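Local atomic coordinates of esterase A (PDB entry 5GKV), a protein that probably hydrolyses ester substrates with a fold of the serine beta-lactamase and penicillin-binding protein family. Residues D186-M190 against G191-R195; G209-D212 against S213-D216. All coordinates share one frame; numbering follows the deposited sequence.

Contact 1 (D186-M190 against G191-R195)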
ATOM      1  N   ASP A 186      -4.673  -0.710 -19.934  1.00 23.31           N
ATOM      2  CA  ASP A 186      -4.402   0.706 -20.144  1.00 26.59           C
ATOM      3  C   ASP A 186      -3.366   0.918 -21.241  1.00 26.19           C
ATOM      4  O   ASP A 186      -3.473   1.865 -22.027  1.00 27.26           O
ATOM      5  CB  ASP A 186      -3.934   1.351 -18.830  1.00 22.48           C
ATOM      6  CG  ASP A 186      -3.469   2.787 -19.017  1.00 26.06           C
ATOM      7  OD1 ASP A 186      -2.358   2.997 -19.551  1.00 24.76           O
ATOM      8  OD2 ASP A 186      -4.219   3.703 -18.618  1.00 26.47           O
ATOM      9  N   GLY A 187      -2.349   0.065 -21.303  1.00 24.21           N
ATOM     10  CA  GLY A 187      -1.273   0.290 -22.249  1.00 25.68           C
ATOM     11  C   GLY A 187       0.024   0.740 -21.604  1.00 26.01           C
ATOM     12  O   GLY A 187       1.112   0.333 -22.025  1.00 29.51           O
ATOM     13  N   ARG A 188      -0.079   1.578 -20.577  1.00 22.12           N
ATOM     14  CA  ARG A 188       1.071   2.091 -19.846  1.00 20.98           C
ATOM     15  C   ARG A 188       1.306   1.260 -18.582  1.00 24.23           C
ATOM     16  O   ARG A 188       0.414   0.566 -18.095  1.00 23.04           O
ATOM     17  CB  ARG A 188       0.849   3.555 -19.447  1.00 21.12           C
ATOM     18  CG  ARG A 188       0.555   4.528 -20.596  1.00 29.46           C
ATOM     19  CD  ARG A 188      -0.034   5.847 -20.075  1.00 25.81           C
ATOM     20  NE  ARG A 188      -1.349   5.657 -19.463  1.00 23.53           N
ATOM     21  CZ  ARG A 188      -2.017   6.611 -18.822  1.00 22.46           C
ATOM     22  NH1 ARG A 188      -1.487   7.820 -18.705  1.00 27.83           N
ATOM     23  NH2 ARG A 188      -3.208   6.358 -18.297  1.00 26.37           N
ATOM     24  N   THR A 189       2.516   1.356 -18.039  1.00 22.35           N
ATOM     25  CA  THR A 189       2.741   0.775 -16.720  1.00 23.80           C
ATOM     26  C   THR A 189       1.949   1.550 -15.671  1.00 20.81           C
ATOM     27  O   THR A 189       1.551   2.698 -15.886  1.00 19.81           O
ATOM     28  CB  THR A 189       4.221   0.800 -16.343  1.00 22.01           C
ATOM     29  OG1 THR A 189       4.648   2.161 -16.166  1.00 21.99           O
ATOM     30  CG2 THR A 189       5.083   0.096 -17.389  1.00 27.29           C
ATOM     31  N   MET A 190       1.747   0.926 -14.502  1.00 17.52           N
ATOM     32  CA  MET A 190       1.075   1.643 -13.424  1.00 18.05           C
ATOM     33  C   MET A 190       1.827   2.915 -13.051  1.00 17.82           C
ATOM     34  O   MET A 190       1.215   3.968 -12.849  1.00 17.40           O
ATOM     35  CB  MET A 190       0.921   0.753 -12.190  1.00 19.27           C
ATOM     36  CG  MET A 190      -0.282  -0.148 -12.240  1.00 20.41           C
ATOM     37  SD  MET A 190      -0.499  -0.970 -10.651  1.00 19.52           S
ATOM     38  CE  MET A 190      -2.136  -1.624 -10.897  1.00 17.05           C
ATOM     39  N   GLY A 191       3.154   2.834 -12.934  1.00 18.42           N
ATOM     40  CA  GLY A 191       3.905   3.993 -12.476  1.00 17.57           C
ATOM     41  C   GLY A 191       3.823   5.139 -13.466  1.00 20.79           C
ATOM     42  O   GLY A 191       3.754   6.304 -13.075  1.00 18.60           O
ATOM     43  N   THR A 192       3.801   4.818 -14.761  1.00 19.56           N
ATOM     44  CA  THR A 192       3.717   5.862 -15.783  1.00 22.48           C
ATOM     45  C   THR A 192       2.345   6.515 -15.782  1.00 19.84           C
ATOM     46  O   THR A 192       2.230   7.747 -15.811  1.00 21.33           O
ATOM     47  CB  THR A 192       4.018   5.283 -17.165  1.00 22.83           C
ATOM     48  OG1 THR A 192       5.359   4.791 -17.188  1.00 23.99           O
ATOM     49  CG2 THR A 192       3.855   6.380 -18.229  1.00 22.07           C
ATOM     50  N   ALA A 193       1.290   5.703 -15.746  1.00 19.74           N
ATOM     51  CA  ALA A 193      -0.053   6.263 -15.690  1.00 18.86           C
ATOM     52  C   ALA A 193      -0.258   7.067 -14.414  1.00 20.72           C
ATOM     53  O   ALA A 193      -0.848   8.153 -14.449  1.00 20.16           O
ATOM     54  CB  ALA A 193      -1.093   5.156 -15.794  1.00 19.82           C
ATOM     55  N   LEU A 194       0.210   6.543 -13.273  1.00 17.87           N
ATOM     56  CA  LEU A 194       0.107   7.286 -12.020  1.00 18.29           C
ATOM     57  C   LEU A 194       0.738   8.666 -12.154  1.00 18.23           C
ATOM     58  O   LEU A 194       0.157   9.676 -11.737  1.00 17.23           O
ATOM     59  CB  LEU A 194       0.780   6.511 -10.880  1.00 17.72           C
ATOM     60  CG  LEU A 194       0.914   7.277  -9.550  1.00 17.30           C
ATOM     61  CD1 LEU A 194      -0.437   7.541  -8.898  1.00 16.77           C
ATOM     62  CD2 LEU A 194       1.850   6.539  -8.579  1.00 18.20           C
ATOM     63  N   ARG A 195       1.943   8.720 -12.721  1.00 16.68           N
ATOM     64  CA  ARG A 195       2.647   9.991 -12.853  1.00 17.64           C
ATOM     65  C   ARG A 195       1.934  10.915 -13.843  1.00 23.61           C
ATOM     66  O   ARG A 195       1.729  12.101 -13.558  1.00 20.53           O
ATOM     67  CB  ARG A 195       4.093   9.731 -13.279  1.00 20.09           C
ATOM     68  CG  ARG A 195       4.906  10.975 -13.636  1.00 27.00           C
ATOM     69  CD  ARG A 195       6.271  10.611 -14.224  1.00 27.46           C
ATOM     70  NE  ARG A 195       6.189   9.756 -15.416  1.00 32.50           N
ATOM     71  CZ  ARG A 195       6.068  10.211 -16.665  1.00 34.12           C
ATOM     72  NH1 ARG A 195       6.005  11.520 -16.890  1.00 33.79           N
ATOM     73  NH2 ARG A 195       6.013   9.361 -17.692  1.00 28.81           N
TER
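T189 holds OG1 between its backbone N and carbonyl carbon (chi1 67°), which points the hydroxyl forward to the first turn of helix 190-202, while R188, bent at chi3 (-65°), folds its guanidinium onto A193. T189 is the N-cap residue: T189 OG1 accepts from T192 N at 3.1 Å, and T192 OG1 comes within 2.9 Å of T189 OG1. A threonine suits the place because its short hydroxyl can reach the amide of T192, while E260 bonds the same hydroxyl and takes the N-H of G191. The helical bonds then begin, A193 N to T189 O at 3.0 Å and L194 N to M190 O at 2.8 Å. M190 turns the other way, into the hydrophobic layer of helices 82-95 and 173-186. G187, the first residue past helix 173-186, has positive phi, where a CB would be jammed against the carbonyl O of D186, and D186 OD1 takes R188 N in an Asx turn. The same carboxylate grips R188 side-on through both syn lone pairs, NE to OD1 and NH2 to OD2, fixing the rotation of the guanidinium; E196 and D197 add further salt bridges. A193 is small enough to let that plane lie over it, A193 CB 3.5 Å from R188 CZ.

Contact 2 (G209-D212 against S213-D216)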
ATOM      1  N   GLY A 209       8.383   3.602  -9.335  1.00 18.89           N
ATOM      2  CA  GLY A 209       9.483   3.798 -10.259  1.00 21.67           C
ATOM      3  C   GLY A 209      10.090   5.178 -10.077  1.00 21.07           C
ATOM      4  O   GLY A 209       9.567   6.170 -10.589  1.00 22.25           O
ATOM      5  N   LEU A 210      11.191   5.257  -9.333  1.00 19.58           N
ATOM      6  CA  LEU A 210      11.751   6.529  -8.909  1.00 19.88           C
ATOM      7  C   LEU A 210      13.001   6.852  -9.711  1.00 18.97           C
ATOM      8  O   LEU A 210      13.988   6.106  -9.610  1.00 19.31           O
ATOM      9  CB  LEU A 210      12.080   6.467  -7.417  1.00 17.73           C
ATOM     10  CG  LEU A 210      12.460   7.776  -6.745  1.00 17.93           C
ATOM     11  CD1 LEU A 210      11.290   8.756  -6.717  1.00 19.10           C
ATOM     12  CD2 LEU A 210      12.972   7.464  -5.321  1.00 18.32           C
ATOM     13  N   PRO A 211      13.019   7.930 -10.502  1.00 19.54           N
ATOM     14  CA  PRO A 211      14.230   8.267 -11.267  1.00 24.10           C
ATOM     15  C   PRO A 211      15.412   8.586 -10.359  1.00 22.65           C
ATOM     16  O   PRO A 211      15.252   9.084  -9.240  1.00 19.36           O
ATOM     17  CB  PRO A 211      13.813   9.504 -12.077  1.00 25.03           C
ATOM     18  CG  PRO A 211      12.318   9.485 -12.087  1.00 26.58           C
ATOM     19  CD  PRO A 211      11.907   8.852 -10.790  1.00 23.55           C
ATOM     20  N   ASP A 212      16.618   8.313 -10.876  1.00 22.82           N
ATOM     21  CA  ASP A 212      17.847   8.561 -10.125  1.00 24.06           C
ATOM     22  C   ASP A 212      17.915   9.972  -9.550  1.00 20.51           C
ATOM     23  O   ASP A 212      18.497  10.168  -8.474  1.00 24.82           O
ATOM     24  CB  ASP A 212      19.083   8.350 -11.011  1.00 28.70           C
ATOM     25  CG  ASP A 212      19.449   6.885 -11.202  1.00 35.08           C
ATOM     26  OD1 ASP A 212      18.576   6.013 -11.060  1.00 37.76           O
ATOM     27  OD2 ASP A 212      20.629   6.610 -11.514  1.00 37.40           O
ATOM     28  N   SER A 213      17.363  10.967 -10.258  1.00 19.70           N
ATOM     29  CA  SER A 213      17.454  12.359  -9.804  1.00 23.10           C
ATOM     30  C   SER A 213      16.784  12.585  -8.450  1.00 24.65           C
ATOM     31  O   SER A 213      17.077  13.587  -7.774  1.00 20.33           O
ATOM     32  CB  SER A 213      16.813  13.285 -10.829  1.00 20.27           C
ATOM     33  OG  SER A 213      15.451  12.935 -11.011  1.00 24.71           O
ATOM     34  N   GLU A 214      15.883  11.690  -8.049  1.00 19.08           N
ATOM     35  CA  GLU A 214      15.192  11.779  -6.768  1.00 21.16           C
ATOM     36  C   GLU A 214      15.850  10.959  -5.663  1.00 24.40           C
ATOM     37  O   GLU A 214      15.398  11.027  -4.512  1.00 21.03           O
ATOM     38  CB  GLU A 214      13.738  11.311  -6.927  1.00 20.50           C
ATOM     39  CG  GLU A 214      13.003  11.942  -8.093  1.00 22.23           C
ATOM     40  CD  GLU A 214      13.190  13.440  -8.143  1.00 26.47           C
ATOM     41  OE1 GLU A 214      12.858  14.127  -7.147  1.00 22.31           O
ATOM     42  OE2 GLU A 214      13.679  13.935  -9.181  1.00 28.88           O
ATOM     43  N   HIS A 215      16.892  10.184  -5.972  1.00 20.91           N
ATOM     44  CA  HIS A 215      17.376   9.213  -4.990  1.00 20.27           C
ATOM     45  C   HIS A 215      18.025   9.877  -3.783  1.00 23.34           C
ATOM     46  O   HIS A 215      17.988   9.312  -2.686  1.00 21.88           O
ATOM     47  CB  HIS A 215      18.356   8.236  -5.631  1.00 21.60           C
ATOM     48  CG  HIS A 215      17.701   7.243  -6.539  1.00 25.50           C
ATOM     49  ND1 HIS A 215      18.358   6.136  -7.031  1.00 27.66           N
ATOM     50  CD2 HIS A 215      16.450   7.199  -7.056  1.00 22.48           C
ATOM     51  CE1 HIS A 215      17.541   5.454  -7.815  1.00 27.86           C
ATOM     52  NE2 HIS A 215      16.375   6.076  -7.843  1.00 24.55           N
ATOM     53  N   ASP A 216      18.597  11.073  -3.948  1.00 21.92           N
ATOM     54  CA  ASP A 216      19.320  11.697  -2.843  1.00 22.84           C
ATOM     55  C   ASP A 216      18.406  12.153  -1.716  1.00 25.67           C
ATOM     56  O   ASP A 216      18.894  12.369  -0.601  1.00 28.09           O
ATOM     57  CB  ASP A 216      20.159  12.885  -3.331  1.00 26.91           C
ATOM     58  CG  ASP A 216      21.370  12.449  -4.158  1.00 46.27           C
ATOM     59  OD1 ASP A 216      21.990  13.324  -4.819  1.00 52.62           O
ATOM     60  OD2 ASP A 216      21.696  11.233  -4.148  1.00 52.83           O
TER
HETATM   61  O   HOH W   1      19.710  11.798  -6.646  1.00 31.39           O
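S213 meets P211 lightly, S213 OG lying 3.9 Å from P211 CB. With chi1 at 59° the hydroxyl is turned along the chain to E214, where S213 OG donates to E214 OE2 at 2.7 Å, reaching the carboxylate on its anti side. A serine fits this exposed bend, being small and able to bond its neighbour.

E214 comes next, E214 N donating to P211 O at 2.9 Å. Its aliphatic part does the packing: E214 CB lies 3.5 Å from L210 CD1, and the two side chains cross at about a right angle. The chain then bends at chi2, taking the carboxylate away from the leucine, and OE1 forms a salt bridge with R217. A glutamate can thus serve two surroundings, methylenes against buried L210 and charge toward polar partners.

Here the backbone makes two overlapping type I turns, P211-E214 and D212-H215, each closed by an i to i+3 bond, in the long loop between strand 206-208 and helix 235-241 of the beta-lactamase-type fold. P211, which has no N-H to offer, suits the entry to such a turn, where its carbonyl is what is used.

H215 closes the second. H215 N donates to D212 O at 3.0 Å, and the imidazole folds back over D212, whose CA sits 3.6 Å from the H215 ring centroid in a CH-pi contact over one face. At the ring edge H215 NE2 donates to L210 O at 3.0 Å, a bond near the ring plane but above the carbonyl plane. Histidine supplies both a flat face and an edge donor; A254, R257 and R258 of helix 253-258 also touch it, and R258 pairs with D212 OD1.

D216 is tied in through water 1, which accepts from D216 N and donates to D212 O at 2.7 Å.

Both contacts are local, and contact 1 closes before contact 2 opens, with the rest of helix 190-202 and strand 206-208 between them; their centres lie about 17 Å apart and they do not touch. Contact 1 is partly buried: it joins two helices through a tight connection, and its nonpolar side chains face helices 82-95 and 173-186, with L194 also meeting strand 206-208. Contact 2 is a surface turn whose buried residue is L210 and whose neighbour is helix 253-258. Their chemistry follows: in the first a hydroxyl caps a regular helix and a multiply paired arginine lies over its first turn, whereas in the second an imidazole, two backbone amides and a water each bond a carbonyl of the turn.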